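Local coordinates for hypothetical protein PH1789 (Pyrococcus horikoshii, PDB 1WR2) that is of unknown function but contains a domain of the ATP-grasp fold, at residues D129-G141 / L148-E160. Residues are numbered along the deposited sequence; the frame is centred on the assembly and turned at random.
Sequences DPQFGHAIMFGLG and LKDVTFRLVPITE
Ile136 wedges against Val156 and Ile158. Its CB meets Val156 CG2 at 3.8 Å, and its CG2 meets Ile158 CG2 at 3.7 Å, the two isoleucines crossing at about a right angle. With CG1 of Ile136 anti to the backbone N (chi1 -176°), CG2 faces Ile158, while Leu194 and Val197 of helix 187-203 cover the same residue. On the other face Leu155 CD2 lies by the carbonyl oxygens of His134 and Phe132, with Ala135 CB beside it at 4.1 Å. The other branch, CD1, reaches the Phe132 ring obliquely. Next along, chi1 of Met137 (-75°) sets CG 3.8 Å from Phe153 CB, and the chi2 bend keeps SD near the same atom. The Phe153 ring leads away from Met137, yet its CD1 stays obliquely against Ala135 CB at 4.3 Å.

Five backbone hydrogen bonds fix this register, pairing Ile136 with Arg154 and Phe138 with Thr152, and adding Val156 N to His134 O, nearly straight at 176°. Strand 152-155 thereby forms the antiparallel edge of the six-stranded sheet in the ATP-grasp domain; strand 133-140 bonds to strand 120-129 on its other flank. Thr152 OG1 lies near the plane of the Phe138 ring, at its edge, and bonds to Met166 O of helix 160-168, whose Met166 and Ile167 also pack on that ring.

At Gly139 the absence of a side chain lets Asp150 O approach CA to 3.6 Å. Beyond it a water accepts from Leu140 N and donates to Asp150 O and OD2, the carboxylate also held by Lys171 N and Ala172 N.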
loop_
_atom_site.group_PDB
_atom_site.type_symbol
_atom_site.label_atom_id
_atom_site.label_comp_id
_atom_site.label_asym_id
_atom_site.label_seq_id
_atom_site.Cartn_x
_atom_site.Cartn_y
_atom_site.Cartn_z
ATOM N N ASP A 129 -6.440 19.224 -1.589
ATOM C CA ASP A 129 -6.878 20.317 -2.452
ATOM C C ASP A 129 -6.423 21.660 -1.877
ATOM O O ASP A 129 -6.396 21.853 -0.657
ATOM C CB ASP A 129 -8.399 20.310 -2.581
ATOM C CG ASP A 129 -8.917 21.473 -3.405
ATOM O OD1 ASP A 129 -8.994 21.347 -4.645
ATOM O OD2 ASP A 129 -9.233 22.523 -2.814
ATOM N N PRO A 130 -6.073 22.616 -2.754
ATOM C CA PRO A 130 -5.615 23.945 -2.324
ATOM C C PRO A 130 -6.631 24.701 -1.461
ATOM O O PRO A 130 -6.259 25.393 -0.510
ATOM C CB PRO A 130 -5.345 24.662 -3.647
ATOM C CG PRO A 130 -5.015 23.536 -4.588
ATOM C CD PRO A 130 -6.033 22.498 -4.222
ATOM N N GLN A 131 -7.910 24.547 -1.792
ATOM C CA GLN A 131 -8.997 25.219 -1.082
ATOM C C GLN A 131 -9.742 24.389 -0.028
ATOM O O GLN A 131 -10.170 24.926 0.992
ATOM C CB GLN A 131 -10.028 25.736 -2.092
ATOM C CG GLN A 131 -9.587 26.926 -2.932
ATOM C CD GLN A 131 -8.529 26.573 -3.962
ATOM O OE1 GLN A 131 -7.428 27.124 -3.947
ATOM N NE2 GLN A 131 -8.862 25.657 -4.868
ATOM N N PHE A 132 -9.893 23.089 -0.268
ATOM C CA PHE A 132 -10.644 22.230 0.645
ATOM C C PHE A 132 -9.884 21.262 1.542
ATOM O O PHE A 132 -10.501 20.554 2.338
ATOM C CB PHE A 132 -11.688 21.446 -0.155
ATOM C CG PHE A 132 -12.782 22.306 -0.736
ATOM C CD1 PHE A 132 -13.910 22.626 0.019
ATOM C CD2 PHE A 132 -12.671 22.818 -2.021
ATOM C CE1 PHE A 132 -14.912 23.447 -0.501
ATOM C CE2 PHE A 132 -13.670 23.643 -2.555
ATOM C CZ PHE A 132 -14.792 23.958 -1.791
ATOM N N GLY A 133 -8.563 21.218 1.425
ATOM C CA GLY A 133 -7.798 20.306 2.260
ATOM C C GLY A 133 -7.768 18.879 1.726
ATOM O O GLY A 133 -7.966 18.644 0.525
ATOM N N HIS A 134 -7.528 17.918 2.619
ATOM C CA HIS A 134 -7.448 16.513 2.232
ATOM C C HIS A 134 -8.784 15.851 1.955
ATOM O O HIS A 134 -9.790 16.122 2.611
ATOM C CB HIS A 134 -6.715 15.684 3.298
ATOM C CG HIS A 134 -5.256 15.996 3.410
ATOM N ND1 HIS A 134 -4.764 16.979 4.242
ATOM C CD2 HIS A 134 -4.180 15.464 2.779
ATOM C CE1 HIS A 134 -3.449 17.039 4.121
ATOM N NE2 HIS A 134 -3.070 16.128 3.240
ATOM N N ALA A 135 -8.776 14.966 0.964
ATOM C CA ALA A 135 -9.962 14.224 0.592
ATOM C C ALA A 135 -9.575 12.763 0.469
ATOM O O ALA A 135 -8.459 12.432 0.049
ATOM C CB ALA A 135 -10.516 14.745 -0.720
ATOM N N ILE A 136 -10.499 11.891 0.852
ATOM C CA ILE A 136 -10.285 10.468 0.778
ATOM C C ILE A 136 -11.201 9.925 -0.327
ATOM O O ILE A 136 -12.358 10.329 -0.441
ATOM C CB ILE A 136 -10.596 9.807 2.138
ATOM C CG1 ILE A 136 -10.265 8.313 2.085
ATOM C CG2 ILE A 136 -12.059 10.052 2.515
ATOM C CD1 ILE A 136 -10.148 7.678 3.464
ATOM N N MET A 137 -10.656 9.033 -1.148
ATOM C CA MET A 137 -11.381 8.436 -2.275
ATOM C C MET A 137 -11.475 6.923 -2.141
ATOM O O MET A 137 -10.597 6.277 -1.559
ATOM C CB MET A 137 -10.661 8.733 -3.602
ATOM C CG MET A 137 -10.795 10.147 -4.156
ATOM S SD MET A 137 -10.101 11.461 -3.119
ATOM C CE MET A 137 -8.333 11.347 -3.481
ATOM N N PHE A 138 -12.530 6.364 -2.719
ATOM C CA PHE A 138 -12.750 4.927 -2.708
ATOM C C PHE A 138 -13.319 4.492 -4.048
ATOM O O PHE A 138 -14.121 5.204 -4.650
ATOM C CB PHE A 138 -13.737 4.523 -1.616
ATOM C CG PHE A 138 -14.142 3.082 -1.689
ATOM C CD1 PHE A 138 -13.250 2.077 -1.320
ATOM C CD2 PHE A 138 -15.396 2.725 -2.180
ATOM C CE1 PHE A 138 -13.595 0.741 -1.441
ATOM C CE2 PHE A 138 -15.755 1.384 -2.305
ATOM C CZ PHE A 138 -14.854 0.389 -1.937
ATOM N N GLY A 139 -12.901 3.317 -4.504
ATOM C CA GLY A 139 -13.390 2.777 -5.758
ATOM C C GLY A 139 -12.766 1.409 -5.952
ATOM O O GLY A 139 -11.814 1.068 -5.249
ATOM N N LEU A 140 -13.285 0.614 -6.884
ATOM C CA LEU A 140 -12.712 -0.707 -7.121
ATOM C C LEU A 140 -11.393 -0.590 -7.867
ATOM O O LEU A 140 -11.152 0.388 -8.582
ATOM C CB LEU A 140 -13.660 -1.590 -7.941
ATOM C CG LEU A 140 -14.944 -2.097 -7.280
ATOM C CD1 LEU A 140 -15.600 -3.134 -8.181
ATOM C CD2 LEU A 140 -14.630 -2.709 -5.935
ATOM N N GLY A 141 -10.542 -1.597 -7.700
ATOM C CA GLY A 141 -9.258 -1.601 -8.373
ATOM C C GLY A 141 -9.340 -2.396 -9.662
ATOM O O GLY A 141 -10.398 -2.476 -10.285
ATOM N N LEU A 148 -13.001 2.743 -16.209
ATOM C CA LEU A 148 -14.295 2.762 -15.548
ATOM C C LEU A 148 -14.587 4.090 -14.851
ATOM O O LEU A 148 -15.746 4.461 -14.682
ATOM C CB LEU A 148 -14.400 1.592 -14.566
ATOM C CG LEU A 148 -14.377 0.204 -15.219
ATOM C CD1 LEU A 148 -14.500 -0.874 -14.152
ATOM C CD2 LEU A 148 -15.525 0.083 -16.217
ATOM N N LYS A 149 -13.538 4.799 -14.445
ATOM C CA LYS A 149 -13.703 6.108 -13.811
ATOM C C LYS A 149 -14.832 6.070 -12.784
ATOM O O LYS A 149 -15.797 6.830 -12.892
ATOM C CB LYS A 149 -14.042 7.152 -14.887
ATOM C CG LYS A 149 -13.179 7.054 -16.150
ATOM C CD LYS A 149 -13.773 7.831 -17.332
ATOM C CE LYS A 149 -15.044 7.167 -17.869
ATOM N NZ LYS A 149 -15.559 7.786 -19.138
ATOM N N ASP A 150 -14.715 5.197 -11.790
ATOM C CA ASP A 150 -15.758 5.060 -10.778
ATOM C C ASP A 150 -15.204 5.198 -9.358
ATOM O O ASP A 150 -14.893 4.211 -8.701
ATOM C CB ASP A 150 -16.450 3.705 -10.960
ATOM C CG ASP A 150 -17.564 3.466 -9.962
ATOM O OD1 ASP A 150 -18.377 4.391 -9.724
ATOM O OD2 ASP A 150 -17.631 2.332 -9.433
ATOM N N VAL A 151 -15.072 6.435 -8.898
ATOM C CA VAL A 151 -14.552 6.689 -7.565
ATOM C C VAL A 151 -15.423 7.719 -6.868
ATOM O O VAL A 151 -15.929 8.642 -7.503
ATOM C CB VAL A 151 -13.097 7.227 -7.619
ATOM C CG1 VAL A 151 -12.230 6.306 -8.471
ATOM C CG2 VAL A 151 -13.083 8.632 -8.196
ATOM N N THR A 152 -15.608 7.551 -5.566
ATOM C CA THR A 152 -16.391 8.497 -4.786
ATOM C C THR A 152 -15.398 9.131 -3.813
ATOM O O THR A 152 -14.322 8.565 -3.584
ATOM C CB THR A 152 -17.523 7.784 -4.006
ATOM O OG1 THR A 152 -16.970 6.771 -3.149
ATOM C CG2 THR A 152 -18.499 7.138 -4.979
ATOM N N PHE A 153 -15.733 10.294 -3.261
ATOM C CA PHE A 153 -14.827 10.953 -2.328
ATOM C C PHE A 153 -15.564 11.655 -1.194
ATOM O O PHE A 153 -16.792 11.801 -1.223
ATOM C CB PHE A 153 -13.927 11.957 -3.071
ATOM C CG PHE A 153 -14.567 13.298 -3.311
ATOM C CD1 PHE A 153 -14.470 14.313 -2.357
ATOM C CD2 PHE A 153 -15.273 13.548 -4.483
ATOM C CE1 PHE A 153 -15.071 15.565 -2.571
ATOM C CE2 PHE A 153 -15.877 14.792 -4.708
ATOM C CZ PHE A 153 -15.774 15.804 -3.746
ATOM N N ARG A 154 -14.800 12.080 -0.193
ATOM C CA ARG A 154 -15.348 12.774 0.966
ATOM C C ARG A 154 -14.197 13.582 1.557
ATOM O O ARG A 154 -13.033 13.210 1.389
ATOM C CB ARG A 154 -15.845 11.745 1.987
ATOM C CG ARG A 154 -17.273 11.938 2.476
ATOM C CD ARG A 154 -18.229 12.161 1.326
ATOM N NE ARG A 154 -19.488 11.454 1.510
ATOM C CZ ARG A 154 -20.087 10.765 0.546
ATOM N NH1 ARG A 154 -19.534 10.696 -0.658
ATOM N NH2 ARG A 154 -21.235 10.150 0.784
ATOM N N LEU A 155 -14.499 14.686 2.231
ATOM C CA LEU A 155 -13.431 15.473 2.840
ATOM C C LEU A 155 -13.035 14.835 4.171
ATOM O O LEU A 155 -13.880 14.322 4.906
ATOM C CB LEU A 155 -13.875 16.922 3.057
ATOM C CG LEU A 155 -14.120 17.704 1.768
ATOM C CD1 LEU A 155 -14.457 19.160 2.090
ATOM C CD2 LEU A 155 -12.870 17.624 0.892
ATOM N N VAL A 156 -11.741 14.844 4.456
ATOM C CA VAL A 156 -11.228 14.283 5.695
ATOM C C VAL A 156 -11.308 15.381 6.763
ATOM O O VAL A 156 -10.999 16.536 6.488
ATOM C CB VAL A 156 -9.760 13.837 5.508
ATOM C CG1 VAL A 156 -9.175 13.356 6.827
ATOM C CG2 VAL A 156 -9.693 12.736 4.456
ATOM N N PRO A 157 -11.715 15.037 7.997
ATOM C CA PRO A 157 -12.112 13.723 8.509
ATOM C C PRO A 157 -13.528 13.327 8.124
ATOM O O PRO A 157 -14.415 14.173 8.005
ATOM C CB PRO A 157 -11.960 13.890 10.015
ATOM C CG PRO A 157 -12.455 15.296 10.204
ATOM C CD PRO A 157 -11.758 16.045 9.076
ATOM N N ILE A 158 -13.740 12.031 7.937
ATOM C CA ILE A 158 -15.058 11.530 7.575
ATOM C C ILE A 158 -15.665 10.805 8.770
ATOM O O ILE A 158 -14.952 10.376 9.676
ATOM C CB ILE A 158 -14.983 10.530 6.398
ATOM C CG1 ILE A 158 -14.158 9.305 6.810
ATOM C CG2 ILE A 158 -14.368 11.204 5.174
ATOM C CD1 ILE A 158 -14.058 8.229 5.744
ATOM N N THR A 159 -16.987 10.677 8.767
ATOM C CA THR A 159 -17.683 9.974 9.830
ATOM C C THR A 159 -17.995 8.591 9.292
ATOM O O THR A 159 -17.797 8.326 8.102
ATOM C CB THR A 159 -18.992 10.695 10.202
ATOM O OG1 THR A 159 -19.789 10.868 9.026
ATOM C CG2 THR A 159 -18.687 12.064 10.803
ATOM N N GLU A 160 -18.465 7.697 10.155
ATOM C CA GLU A 160 -18.790 6.356 9.698
ATOM C C GLU A 160 -19.898 6.438 8.661
ATOM O O GLU A 160 -19.965 5.616 7.746
ATOM C CB GLU A 160 -19.235 5.463 10.857
ATOM C CG GLU A 160 -19.632 4.080 10.377
ATOM C CD GLU A 160 -20.007 3.144 11.497
ATOM O OE1 GLU A 160 -20.396 1.997 11.195
ATOM O OE2 GLU A 160 -19.910 3.549 12.675
HETATM O O HOH W 1 -15.362 1.570 -8.497
#